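Side-chain contacts in L-tyrosine isonitrile synthase (Pseudomonas aeruginosa, PDB 3E59), which catalyses formation of the isonitrile group on L-tyrosine, taking its carbon from C2 of ribulose 5-phosphate, as a step towards paerucumarin: residues E61-A66 with A242-Q247; P82-R87 with D290-M295; N94-R99 with A108-C113; A136-I141 with V151-D156. All coordinates share one frame; numbering follows the deposited sequence.

Overall arrangement
Contacts 1, 3 and 4 gather round one parallel sheet of Rossmann-like strand order, with centres 14 to 15 Å apart. Contact 3 joins the helix 84-103 to the strand 108-112 that follows it, and contact 4 repeats the theme with the helix 127-144 and the end of strand 149-151; the two come in series along the chain. Contact 1 spans both, bringing the late helix 219-247 against the central strand 60-64. Contact 2, its centre about 25 Å from that of contact 1, ties the start of helix 84-103 to a second, mixed sheet. That helix thus bridges the two sheets, while local crossovers and distant chain segments together build the core.

Contact 1: E61-A66 with A242-Q247; sequences EFVLPA and ALLADQ
The central strand of a Rossmann-like parallel sheet receives a helix here: Val63 of strand 60-64 and Pro65, just beyond it in the chain, meet Leu244 near the end of helix 219-247. One methyl group carries the whole junction. Leu244 CD1 lies 4.0 Å from Val63 CG1 and 4.2 Å from Pro65 CG, so the branch touches two residues spaced two apart, whose CB atoms both face the helix. The Val63 branch that makes the contact is placed by its first torsion, which sets CG1 anti to the backbone N (chi1 159°). On the helix side, Leu244 holds CG anti to its carbonyl carbon (chi1 -64°), which brings CD1 to the strand residues. The proline ring and the leucine run alongside each other in opposite senses, while the valine meets the leucine at a slant. No hydrogen bond spans the two segments, and only 107 Å² is buried between them: the contact is apolar and small. The proline ring also comes within about 4 Å of a bound phosphate ion, probably taken from the crystallisation liquor, although such ions often mark pockets. Leu64, between the two contacting residues, points away from the helix and packs on Ile110 and Leu254. Strands 108-112 and 252-255 flank strand 60-64 through backbone hydrogen bonds, and helix 219-247 covers the sheet face that is opposite to helix 84-103.

Contact 2: P82-R87 with D290-M295; sequences PDMAER and DRFVLM
Met84 and Phe292 form a Met-aromatic contact between the first turn of helix 84-103 and an edge strand of the mixed sheet. Met84 SD stands 5.2 Å from the centroid of the Phe292 ring, 27° off the ring normal, while Met84 CG comes obliquely to the same ring, 4.1 Å from Phe292 CZ. The two side chains cross at about a right angle. The thioether gets there by a bent chain: CG is anti to the backbone N (chi1 -172°), and the bends at chi2 and chi3 carry the sulfur on past CG, obliquely to the ring and farther from its centre. A second, purely apolar touch lies beside it, where Ala85 CB meets Leu294 CD1 at 4.1 Å. Ala285 of the neighbouring strand 284-287 packs on both Met84 and Phe292, and the Phe292 ring also makes an edge-to-face contact with His316.

What positions the two helical residues is a capping box at the helix start. Glu86 OE1 takes the backbone N-H of Asp83 in a nearly straight bond (175°), with Asp83 N 3.0 Å away and well above the carboxylate plane; the same oxygen has a salt bridge to Lys70, and Glu86 OE2 is hydrogen-bonded to Tyr133. Asp83, at the N-cap position, accepts a capping bond at OD1 from Ala85 N, 3.0 Å away, on its anti side and somewhat out of the carboxylate plane.

Contact 3: N94-R99 with A108-C113; sequences NHLCQR and AKITVC
Helix 94-99 and strand 108-112, joined chiefly through Cys97 and Ile110, run nearly antiparallel, their axes 7.7 Å apart at closest approach and 159° between their directions. This is the return leg of a beta-alpha-beta crossover: strand 60-64 leads into helix 84-103, and the chain comes back as strand 108-112, parallel to the first and next to it.

Cys97 faces the strand and carries most of the contact. Its SG, anti to the carbonyl carbon (chi1 -72°), lies between helix and strand and rests 3.6 Å from Ile110 CG1 and 3.7 Å from Ile110 CD1, so the sulfur lies alongside the outer part of that side chain. Towards the start of the strand, Cys97 CB sits 3.6 Å from Ala108 O, and Cys97 SG is 4.2 Å from Ala108 CB. The small side chains of Cys97 and Ala108 let the backbones close in, with Cys97 CA only 5.1 Å from Ala108 CA. Phe62 packs on both Ala108 and Ile110 from strand 60-64, and Leu93 of the same helix adds to the cover of Ile110. From the residue preceding Cys97, Leu96 CD2 touches Ile110 CD1 at 4.2 Å.

Contact 4: A136-I141 with V151-D156; sequences ALRLMI and VFNLED
The guanidinium of Arg138 has Val151 CB over one face, 3.9 Å above the plane and offset towards the rim, while Asn153 OD1 and Asp156 OD2 approach its edge near the plane. Arg138 NH2 does the touching at that edge: it lies 3.6 Å from Asn153 OD1, with guanidinium and amide planes 55° apart, and 3.8 Å from Asp156 OD2, a long salt bridge, probably only a loose electrostatic attraction. Val151 O is also near, 3.6 Å from Arg138 NH2. An exposed arginine reaches this far because its CG stands anti to the carbonyl carbon (chi1 -79°) and the chain then runs extended from CG to NE, passing over the valine on the way.

The setting is a second beta-alpha-beta crossover, in which helix 127-144 links strand 108-112 to the short edge strand 149-151, and the contact lies where that strand gives way to a loop. Beneath the arginine the packing is apolar: Ile141 CD1 meets Val151 CG2 at 3.6 Å, and the same methyl of Val151 is 4.1 Å from Arg138 CG.

Asp156 is tied more firmly within its own turn and to Arg164 than to Arg138. Its OD1 makes a salt bridge with Arg164, and its OD2 accepts a nearly straight bond (173°) from Asn153 N at 2.8 Å, on the anti side of the carboxylate and tilted out of its plane. Asp156 N in turn donates to Asn153 O, 3.1 Å away, at the 3-10 segment 154-156.

Contact 1: E61-A66 with A242-Q247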
loop_
_atom_site.group_PDB
_atom_site.type_symbol
_atom_site.label_atom_id
_atom_site.label_comp_id
_atom_site.label_asym_id
_atom_site.label_seq_id
_atom_site.Cartn_x
_atom_site.Cartn_y
_atom_site.Cartn_z
ATOM N N GLU A 61 -16.916 -5.233 -1.202
ATOM C CA GLU A 61 -16.058 -4.047 -1.289
ATOM C C GLU A 61 -14.781 -4.233 -0.470
ATOM O O GLU A 61 -14.823 -4.676 0.701
ATOM C CB GLU A 61 -16.797 -2.785 -0.804
ATOM C CG GLU A 61 -18.060 -2.422 -1.596
ATOM C CD GLU A 61 -18.907 -1.329 -0.913
ATOM O OE1 GLU A 61 -18.340 -0.320 -0.431
ATOM O OE2 GLU A 61 -20.151 -1.479 -0.864
ATOM N N PHE A 62 -13.660 -3.902 -1.114
ATOM C CA PHE A 62 -12.341 -3.787 -0.498
ATOM C C PHE A 62 -11.850 -2.343 -0.623
ATOM O O PHE A 62 -12.009 -1.710 -1.669
ATOM C CB PHE A 62 -11.312 -4.745 -1.158
ATOM C CG PHE A 62 -11.695 -6.197 -1.075
ATOM C CD1 PHE A 62 -12.467 -6.787 -2.078
ATOM C CD2 PHE A 62 -11.292 -6.979 0.007
ATOM C CE1 PHE A 62 -12.849 -8.134 -2.002
ATOM C CE2 PHE A 62 -11.662 -8.313 0.097
ATOM C CZ PHE A 62 -12.453 -8.896 -0.904
ATOM N N VAL A 63 -11.256 -1.840 0.457
ATOM C CA VAL A 63 -10.572 -0.552 0.477
ATOM C C VAL A 63 -9.086 -0.815 0.672
ATOM O O VAL A 63 -8.704 -1.599 1.541
ATOM C CB VAL A 63 -11.141 0.351 1.589
ATOM C CG1 VAL A 63 -10.153 1.448 1.989
ATOM C CG2 VAL A 63 -12.473 0.948 1.120
ATOM N N LEU A 64 -8.261 -0.168 -0.149
ATOM C CA LEU A 64 -6.807 -0.327 -0.092
ATOM C C LEU A 64 -6.062 1.016 -0.150
ATOM O O LEU A 64 -5.942 1.606 -1.231
ATOM C CB LEU A 64 -6.349 -1.216 -1.265
ATOM C CG LEU A 64 -4.832 -1.425 -1.467
ATOM C CD1 LEU A 64 -4.142 -1.892 -0.184
ATOM C CD2 LEU A 64 -4.546 -2.382 -2.625
ATOM N N PRO A 65 -5.557 1.507 1.004
ATOM C CA PRO A 65 -4.699 2.686 0.973
ATOM C C PRO A 65 -3.321 2.302 0.436
ATOM O O PRO A 65 -2.598 1.502 1.068
ATOM C CB PRO A 65 -4.612 3.099 2.458
ATOM C CG PRO A 65 -5.666 2.307 3.155
ATOM C CD PRO A 65 -5.751 1.038 2.386
ATOM N N ALA A 66 -2.968 2.849 -0.728
ATOM C CA ALA A 66 -1.767 2.425 -1.459
ATOM C C ALA A 66 -1.535 3.287 -2.704
ATOM O O ALA A 66 -2.353 4.144 -3.035
ATOM C CB ALA A 66 -1.889 0.956 -1.872
ATOM N N ALA A 242 -8.889 6.430 9.104
ATOM C CA ALA A 242 -10.061 6.813 9.891
ATOM C C ALA A 242 -11.131 7.508 9.037
ATOM O O ALA A 242 -12.328 7.191 9.132
ATOM C CB ALA A 242 -9.639 7.689 11.063
ATOM N N LEU A 243 -10.686 8.435 8.188
ATOM C CA LEU A 243 -11.549 9.051 7.192
ATOM C C LEU A 243 -12.256 7.995 6.324
ATOM O O LEU A 243 -13.468 8.036 6.164
ATOM C CB LEU A 243 -10.756 10.059 6.333
ATOM C CG LEU A 243 -11.526 10.783 5.211
ATOM C CD1 LEU A 243 -10.945 12.159 4.916
ATOM C CD2 LEU A 243 -11.604 9.944 3.926
ATOM N N LEU A 244 -11.499 7.043 5.789
ATOM C CA LEU A 244 -12.061 5.988 4.945
ATOM C C LEU A 244 -12.985 5.011 5.686
ATOM O O LEU A 244 -13.854 4.391 5.064
ATOM C CB LEU A 244 -10.935 5.195 4.269
ATOM C CG LEU A 244 -10.018 5.920 3.287
ATOM C CD1 LEU A 244 -8.759 5.073 3.002
ATOM C CD2 LEU A 244 -10.785 6.252 2.005
ATOM N N ALA A 245 -12.793 4.846 6.998
ATOM C CA ALA A 245 -13.710 3.995 7.782
ATOM C C ALA A 245 -15.108 4.615 7.862
ATOM O O ALA A 245 -16.112 3.908 7.942
ATOM C CB ALA A 245 -13.154 3.703 9.172
ATOM N N ASP A 246 -15.172 5.942 7.824
ATOM C CA ASP A 246 -16.465 6.644 7.767
ATOM C C ASP A 246 -17.012 6.735 6.347
ATOM O O ASP A 246 -18.226 6.715 6.150
ATOM C CB ASP A 246 -16.352 8.036 8.379
ATOM C CG ASP A 246 -16.394 8.011 9.902
ATOM O OD1 ASP A 246 -16.664 6.936 10.481
ATOM O OD2 ASP A 246 -16.158 9.074 10.516
ATOM N N GLN A 247 -16.124 6.837 5.356
ATOM C CA GLN A 247 -16.568 6.865 3.964
ATOM C C GLN A 247 -17.135 5.510 3.567
ATOM O O GLN A 247 -18.186 5.446 2.937
ATOM C CB GLN A 247 -15.443 7.262 3.014
ATOM C CG GLN A 247 -14.912 8.691 3.191
ATOM C CD GLN A 247 -15.894 9.747 2.732
ATOM O OE1 GLN A 247 -16.171 10.717 3.458
ATOM N NE2 GLN A 247 -16.436 9.569 1.536
#

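Contact 2: P82-R87 with D290-M295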
loop_
_atom_site.group_PDB
_atom_site.type_symbol
_atom_site.label_atom_id
_atom_site.label_comp_id
_atom_site.label_asym_id
_atom_site.label_seq_id
_atom_site.Cartn_x
_atom_site.Cartn_y
_atom_site.Cartn_z
ATOM N N PRO A 82 4.465 5.437 -12.737
ATOM C CA PRO A 82 4.160 4.008 -12.580
ATOM C C PRO A 82 4.819 3.162 -13.684
ATOM O O PRO A 82 4.901 3.605 -14.832
ATOM C CB PRO A 82 2.637 3.948 -12.723
ATOM C CG PRO A 82 2.145 5.307 -12.512
ATOM C CD PRO A 82 3.251 6.269 -12.814
ATOM N N ASP A 83 5.291 1.962 -13.338
ATOM C CA ASP A 83 5.942 1.096 -14.329
ATOM C C ASP A 83 5.460 -0.353 -14.219
ATOM O O ASP A 83 4.361 -0.610 -13.689
ATOM C CB ASP A 83 7.486 1.233 -14.285
ATOM C CG ASP A 83 8.098 0.830 -12.937
ATOM O OD1 ASP A 83 7.564 -0.033 -12.222
ATOM O OD2 ASP A 83 9.150 1.380 -12.588
ATOM N N MET A 84 6.257 -1.292 -14.724
ATOM C CA MET A 84 5.880 -2.719 -14.688
ATOM C C MET A 84 5.542 -3.238 -13.267
ATOM O O MET A 84 4.669 -4.086 -13.089
ATOM C CB MET A 84 6.962 -3.573 -15.367
ATOM C CG MET A 84 6.582 -5.037 -15.566
ATOM S SD MET A 84 5.249 -5.312 -16.746
ATOM C CE MET A 84 6.157 -5.223 -18.278
ATOM N N ALA A 85 6.195 -2.693 -12.251
ATOM C CA ALA A 85 5.855 -3.054 -10.873
ATOM C C ALA A 85 4.409 -2.659 -10.503
ATOM O O ALA A 85 3.655 -3.491 -9.991
ATOM C CB ALA A 85 6.862 -2.457 -9.898
ATOM N N GLU A 86 4.016 -1.410 -10.763
ATOM C CA GLU A 86 2.609 -1.009 -10.580
ATOM C C GLU A 86 1.670 -1.820 -11.462
ATOM O O GLU A 86 0.601 -2.253 -11.003
ATOM C CB GLU A 86 2.386 0.470 -10.890
ATOM C CG GLU A 86 2.705 1.422 -9.762
ATOM C CD GLU A 86 4.176 1.754 -9.682
ATOM O OE1 GLU A 86 4.975 1.188 -10.457
ATOM O OE2 GLU A 86 4.531 2.599 -8.855
ATOM N N ARG A 87 2.074 -2.025 -12.720
ATOM C CA ARG A 87 1.215 -2.651 -13.727
ATOM C C ARG A 87 0.817 -4.059 -13.333
ATOM O O ARG A 87 -0.366 -4.408 -13.356
ATOM C CB ARG A 87 1.870 -2.656 -15.108
ATOM C CG ARG A 87 1.020 -3.376 -16.177
ATOM C CD ARG A 87 1.639 -3.266 -17.559
ATOM N NE ARG A 87 2.131 -1.917 -17.852
ATOM C CZ ARG A 87 1.417 -0.964 -18.453
ATOM N NH1 ARG A 87 0.161 -1.193 -18.827
ATOM N NH2 ARG A 87 1.963 0.224 -18.684
ATOM N N ASP A 290 12.101 -16.691 -15.561
ATOM C CA ASP A 290 10.777 -16.548 -16.191
ATOM C C ASP A 290 9.580 -16.382 -15.255
ATOM O O ASP A 290 8.486 -16.904 -15.502
ATOM C CB ASP A 290 10.541 -17.631 -17.251
ATOM C CG ASP A 290 11.195 -17.285 -18.573
ATOM O OD1 ASP A 290 11.930 -16.266 -18.626
ATOM O OD2 ASP A 290 10.976 -18.023 -19.554
ATOM N N ARG A 291 9.816 -15.626 -14.187
ATOM C CA ARG A 291 8.774 -15.175 -13.280
ATOM C C ARG A 291 9.083 -13.749 -12.861
ATOM O O ARG A 291 10.250 -13.352 -12.781
ATOM C CB ARG A 291 8.656 -16.100 -12.061
ATOM C CG ARG A 291 9.598 -15.791 -10.902
ATOM C CD ARG A 291 9.526 -16.867 -9.829
ATOM N NE ARG A 291 8.270 -16.826 -9.075
ATOM C CZ ARG A 291 8.172 -16.550 -7.774
ATOM N NH1 ARG A 291 9.259 -16.285 -7.048
ATOM N NH2 ARG A 291 6.978 -16.552 -7.196
ATOM N N PHE A 292 8.041 -12.970 -12.613
ATOM C CA PHE A 292 8.231 -11.616 -12.137
ATOM C C PHE A 292 8.219 -11.560 -10.615
ATOM O O PHE A 292 7.344 -12.130 -9.958
ATOM C CB PHE A 292 7.208 -10.657 -12.745
ATOM C CG PHE A 292 7.721 -9.905 -13.944
ATOM C CD1 PHE A 292 8.680 -8.917 -13.800
ATOM C CD2 PHE A 292 7.246 -10.195 -15.217
ATOM C CE1 PHE A 292 9.169 -8.226 -14.915
ATOM C CE2 PHE A 292 7.716 -9.497 -16.334
ATOM C CZ PHE A 292 8.677 -8.524 -16.183
ATOM N N VAL A 293 9.226 -10.885 -10.070
ATOM C CA VAL A 293 9.383 -10.724 -8.631
ATOM C C VAL A 293 9.622 -9.237 -8.417
ATOM O O VAL A 293 10.165 -8.559 -9.297
ATOM C CB VAL A 293 10.577 -11.583 -8.089
ATOM C CG1 VAL A 293 10.949 -11.210 -6.669
ATOM C CG2 VAL A 293 10.251 -13.054 -8.142
ATOM N N LEU A 294 9.201 -8.732 -7.264
ATOM C CA LEU A 294 9.499 -7.361 -6.876
ATOM C C LEU A 294 10.729 -7.317 -5.944
ATOM O O LEU A 294 10.822 -8.078 -4.977
ATOM C CB LEU A 294 8.267 -6.726 -6.230
ATOM C CG LEU A 294 8.397 -5.349 -5.576
ATOM C CD1 LEU A 294 8.550 -4.256 -6.626
ATOM C CD2 LEU A 294 7.180 -5.099 -4.670
ATOM N N MET A 295 11.669 -6.436 -6.273
ATOM C CA MET A 295 12.939 -6.279 -5.547
ATOM C C MET A 295 13.284 -4.799 -5.423
ATOM O O MET A 295 12.735 -3.959 -6.137
ATOM C CB MET A 295 14.098 -6.969 -6.294
ATOM C CG MET A 295 13.934 -8.462 -6.598
ATOM S SD MET A 295 15.395 -9.190 -7.394
ATOM C CE MET A 295 16.582 -9.044 -6.075
#

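Contact 3: N94-R99 with A108-C113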
loop_
_atom_site.group_PDB
_atom_site.type_symbol
_atom_site.label_atom_id
_atom_site.label_comp_id
_atom_site.label_asym_id
_atom_site.label_seq_id
_atom_site.Cartn_x
_atom_site.Cartn_y
_atom_site.Cartn_z
ATOM N N ASN A 94 -6.947 -6.880 -9.825
ATOM C CA ASN A 94 -8.094 -7.109 -10.675
ATOM C C ASN A 94 -8.438 -8.593 -10.833
ATOM O O ASN A 94 -9.611 -8.951 -10.822
ATOM C CB ASN A 94 -7.929 -6.447 -12.041
ATOM C CG ASN A 94 -9.238 -6.370 -12.786
ATOM O OD1 ASN A 94 -10.125 -5.617 -12.398
ATOM N ND2 ASN A 94 -9.383 -7.173 -13.840
ATOM N N HIS A 95 -7.426 -9.448 -10.975
ATOM C CA HIS A 95 -7.670 -10.879 -11.170
ATOM C C HIS A 95 -8.176 -11.530 -9.887
ATOM O O HIS A 95 -8.983 -12.443 -9.936
ATOM C CB HIS A 95 -6.435 -11.614 -11.717
ATOM C CG HIS A 95 -6.714 -13.022 -12.156
ATOM N ND1 HIS A 95 -6.097 -14.119 -11.583
ATOM C CD2 HIS A 95 -7.560 -13.514 -13.097
ATOM C CE1 HIS A 95 -6.544 -15.223 -12.162
ATOM N NE2 HIS A 95 -7.429 -14.884 -13.086
ATOM N N LEU A 96 -7.696 -11.052 -8.745
ATOM C CA LEU A 96 -8.225 -11.455 -7.446
ATOM C C LEU A 96 -9.765 -11.264 -7.375
ATOM O O LEU A 96 -10.495 -12.144 -6.906
ATOM C CB LEU A 96 -7.507 -10.667 -6.347
ATOM C CG LEU A 96 -7.757 -10.964 -4.863
ATOM C CD1 LEU A 96 -7.232 -12.331 -4.437
ATOM C CD2 LEU A 96 -7.094 -9.897 -4.034
ATOM N N CYS A 97 -10.248 -10.122 -7.858
ATOM C CA CYS A 97 -11.685 -9.821 -7.883
ATOM C C CYS A 97 -12.426 -10.779 -8.817
ATOM O O CYS A 97 -13.530 -11.229 -8.489
ATOM C CB CYS A 97 -11.930 -8.365 -8.311
ATOM S SG CYS A 97 -11.489 -7.102 -7.079
ATOM N N GLN A 98 -11.804 -11.095 -9.963
ATOM C CA GLN A 98 -12.371 -12.038 -10.944
ATOM C C GLN A 98 -12.475 -13.460 -10.373
ATOM O O GLN A 98 -13.500 -14.133 -10.535
ATOM C CB GLN A 98 -11.560 -12.026 -12.255
ATOM C CG GLN A 98 -11.636 -10.696 -13.038
ATOM C CD GLN A 98 -10.800 -10.683 -14.316
ATOM O OE1 GLN A 98 -9.653 -11.132 -14.337
ATOM N NE2 GLN A 98 -11.374 -10.154 -15.385
ATOM N N ARG A 99 -11.425 -13.913 -9.690
ATOM C CA ARG A 99 -11.458 -15.236 -9.027
ATOM C C ARG A 99 -12.576 -15.366 -7.979
ATOM O O ARG A 99 -13.203 -16.410 -7.880
ATOM C CB ARG A 99 -10.100 -15.598 -8.412
ATOM C CG ARG A 99 -8.987 -15.749 -9.437
ATOM C CD ARG A 99 -7.822 -16.579 -8.919
ATOM N NE ARG A 99 -7.815 -17.925 -9.502
ATOM C CZ ARG A 99 -8.305 -19.015 -8.912
ATOM N NH1 ARG A 99 -8.844 -18.956 -7.698
ATOM N NH2 ARG A 99 -8.242 -20.175 -9.540
ATOM N N ALA A 108 -16.636 -8.701 -6.689
ATOM C CA ALA A 108 -15.883 -7.891 -5.752
ATOM C C ALA A 108 -15.267 -6.668 -6.437
ATOM O O ALA A 108 -15.052 -6.634 -7.653
ATOM C CB ALA A 108 -14.803 -8.736 -5.062
ATOM N N LYS A 109 -14.971 -5.674 -5.617
ATOM C CA LYS A 109 -14.494 -4.392 -6.063
ATOM C C LYS A 109 -13.364 -4.025 -5.113
ATOM O O LYS A 109 -13.487 -4.214 -3.902
ATOM C CB LYS A 109 -15.657 -3.407 -5.933
ATOM C CG LYS A 109 -15.468 -2.039 -6.534
ATOM C CD LYS A 109 -16.692 -1.197 -6.205
ATOM C CE LYS A 109 -16.743 0.081 -7.015
ATOM N NZ LYS A 109 -18.176 0.421 -7.276
ATOM N N ILE A 110 -12.247 -3.555 -5.660
ATOM C CA ILE A 110 -11.183 -2.986 -4.825
ATOM C C ILE A 110 -11.010 -1.518 -5.181
ATOM O O ILE A 110 -10.713 -1.170 -6.338
ATOM C CB ILE A 110 -9.821 -3.727 -4.962
ATOM C CG1 ILE A 110 -9.951 -5.184 -4.518
ATOM C CG2 ILE A 110 -8.704 -3.005 -4.125
ATOM C CD1 ILE A 110 -8.696 -6.055 -4.829
ATOM N N THR A 111 -11.215 -0.661 -4.185
ATOM C CA THR A 111 -10.969 0.757 -4.369
ATOM C C THR A 111 -9.590 1.091 -3.819
ATOM O O THR A 111 -9.334 0.957 -2.615
ATOM C CB THR A 111 -12.049 1.627 -3.699
ATOM O OG1 THR A 111 -13.333 1.248 -4.206
ATOM C CG2 THR A 111 -11.813 3.104 -4.003
ATOM N N VAL A 112 -8.701 1.504 -4.717
ATOM C CA VAL A 112 -7.387 1.983 -4.336
ATOM C C VAL A 112 -7.553 3.388 -3.781
ATOM O O VAL A 112 -7.941 4.306 -4.502
ATOM C CB VAL A 112 -6.398 1.963 -5.538
ATOM C CG1 VAL A 112 -5.109 2.731 -5.207
ATOM C CG2 VAL A 112 -6.073 0.529 -5.935
ATOM N N CYS A 113 -7.290 3.541 -2.483
ATOM C CA CYS A 113 -7.442 4.827 -1.820
ATOM C C CYS A 113 -6.067 5.479 -1.672
ATOM O O CYS A 113 -5.424 5.402 -0.633
ATOM C CB CYS A 113 -8.168 4.658 -0.483
ATOM S SG CYS A 113 -9.888 4.036 -0.676
#

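Contact 4: A136-I141 with V151-D156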
loop_
_atom_site.group_PDB
_atom_site.type_symbol
_atom_site.label_atom_id
_atom_site.label_comp_id
_atom_site.label_asym_id
_atom_site.label_seq_id
_atom_site.Cartn_x
_atom_site.Cartn_y
_atom_site.Cartn_z
ATOM N N ALA A 136 -1.455 8.946 -14.252
ATOM C CA ALA A 136 -0.790 7.843 -14.938
ATOM C C ALA A 136 -1.248 6.473 -14.417
ATOM O O ALA A 136 -1.347 5.516 -15.189
ATOM C CB ALA A 136 0.722 7.989 -14.828
ATOM N N LEU A 137 -1.539 6.387 -13.117
ATOM C CA LEU A 137 -2.058 5.149 -12.521
ATOM C C LEU A 137 -3.439 4.775 -13.066
ATOM O O LEU A 137 -3.664 3.614 -13.431
ATOM C CB LEU A 137 -2.117 5.245 -10.994
ATOM C CG LEU A 137 -2.135 3.902 -10.259
ATOM C CD1 LEU A 137 -0.712 3.367 -10.108
ATOM C CD2 LEU A 137 -2.806 4.020 -8.900
ATOM N N ARG A 138 -4.349 5.756 -13.105
ATOM C CA ARG A 138 -5.679 5.609 -13.716
ATOM C C ARG A 138 -5.599 5.144 -15.169
ATOM O O ARG A 138 -6.363 4.281 -15.596
ATOM C CB ARG A 138 -6.458 6.928 -13.659
ATOM C CG ARG A 138 -7.084 7.240 -12.301
ATOM C CD ARG A 138 -7.886 8.544 -12.352
ATOM N NE ARG A 138 -8.462 8.916 -11.053
ATOM C CZ ARG A 138 -9.731 8.701 -10.694
ATOM N NH1 ARG A 138 -10.578 8.111 -11.533
ATOM N NH2 ARG A 138 -10.163 9.080 -9.494
ATOM N N LEU A 139 -4.676 5.742 -15.917
ATOM C CA LEU A 139 -4.460 5.415 -17.317
ATOM C C LEU A 139 -3.970 3.971 -17.431
ATOM O O LEU A 139 -4.361 3.244 -18.337
ATOM C CB LEU A 139 -3.450 6.401 -17.922
ATOM C CG LEU A 139 -3.569 6.859 -19.376
ATOM C CD1 LEU A 139 -5.022 7.093 -19.819
ATOM C CD2 LEU A 139 -2.738 8.122 -19.578
ATOM N N MET A 140 -3.133 3.561 -16.481
ATOM C CA MET A 140 -2.623 2.195 -16.427
ATOM C C MET A 140 -3.753 1.199 -16.146
ATOM O O MET A 140 -3.788 0.115 -16.721
ATOM C CB MET A 140 -1.530 2.083 -15.367
ATOM C CG MET A 140 -0.823 0.747 -15.334
ATOM S SD MET A 140 0.616 0.785 -14.246
ATOM C CE MET A 140 1.868 1.391 -15.384
ATOM N N ILE A 141 -4.673 1.581 -15.263
ATOM C CA ILE A 141 -5.844 0.760 -14.980
ATOM C C ILE A 141 -6.655 0.499 -16.260
ATOM O O ILE A 141 -7.034 -0.642 -16.531
ATOM C CB ILE A 141 -6.720 1.367 -13.836
ATOM C CG1 ILE A 141 -5.975 1.260 -12.497
ATOM C CG2 ILE A 141 -8.074 0.648 -13.737
ATOM C CD1 ILE A 141 -6.600 2.031 -11.341
ATOM N N VAL A 151 -10.406 4.111 -8.063
ATOM C CA VAL A 151 -9.476 4.994 -7.374
ATOM C C VAL A 151 -10.266 6.041 -6.595
ATOM O O VAL A 151 -11.249 6.585 -7.094
ATOM C CB VAL A 151 -8.455 5.683 -8.343
ATOM C CG1 VAL A 151 -7.454 6.507 -7.566
ATOM C CG2 VAL A 151 -7.697 4.648 -9.172
ATOM N N PHE A 152 -9.836 6.291 -5.366
ATOM C CA PHE A 152 -10.394 7.334 -4.525
ATOM C C PHE A 152 -9.226 8.121 -3.943
ATOM O O PHE A 152 -8.432 7.580 -3.179
ATOM C CB PHE A 152 -11.240 6.693 -3.419
ATOM C CG PHE A 152 -11.983 7.676 -2.558
ATOM C CD1 PHE A 152 -13.206 8.214 -2.984
ATOM C CD2 PHE A 152 -11.481 8.042 -1.309
ATOM C CE1 PHE A 152 -13.900 9.117 -2.188
ATOM C CE2 PHE A 152 -12.175 8.956 -0.500
ATOM C CZ PHE A 152 -13.380 9.493 -0.936
ATOM N N ASN A 153 -9.112 9.396 -4.327
ATOM C CA ASN A 153 -8.060 10.278 -3.816
ATOM C C ASN A 153 -8.623 11.196 -2.735
ATOM O O ASN A 153 -9.842 11.277 -2.562
ATOM C CB ASN A 153 -7.456 11.110 -4.955
ATOM C CG ASN A 153 -7.061 10.263 -6.159
ATOM O OD1 ASN A 153 -7.657 10.363 -7.242
ATOM N ND2 ASN A 153 -6.067 9.420 -5.975
ATOM N N LEU A 154 -7.746 11.891 -2.015
ATOM C CA LEU A 154 -8.192 12.844 -0.990
ATOM C C LEU A 154 -9.160 13.910 -1.530
ATOM O O LEU A 154 -10.075 14.343 -0.820
ATOM C CB LEU A 154 -6.994 13.508 -0.301
ATOM C CG LEU A 154 -7.214 14.434 0.911
ATOM C CD1 LEU A 154 -8.095 13.813 1.995
ATOM C CD2 LEU A 154 -5.872 14.895 1.491
ATOM N N GLU A 155 -8.957 14.314 -2.786
ATOM C CA GLU A 155 -9.759 15.375 -3.408
ATOM C C GLU A 155 -11.148 14.916 -3.836
ATOM O O GLU A 155 -11.991 15.738 -4.197
ATOM C CB GLU A 155 -9.022 16.023 -4.588
ATOM C CG GLU A 155 -8.447 15.061 -5.603
ATOM C CD GLU A 155 -6.986 14.735 -5.344
ATOM O OE1 GLU A 155 -6.588 14.542 -4.169
ATOM O OE2 GLU A 155 -6.231 14.663 -6.335
ATOM N N ASP A 156 -11.380 13.608 -3.790
ATOM C CA ASP A 156 -12.688 13.047 -4.103
ATOM C C ASP A 156 -13.632 13.044 -2.906
ATOM O O ASP A 156 -14.810 12.715 -3.049
ATOM C CB ASP A 156 -12.541 11.631 -4.670
ATOM C CG ASP A 156 -11.697 11.597 -5.935
ATOM O OD1 ASP A 156 -11.793 12.543 -6.746
ATOM O OD2 ASP A 156 -10.936 10.621 -6.121
#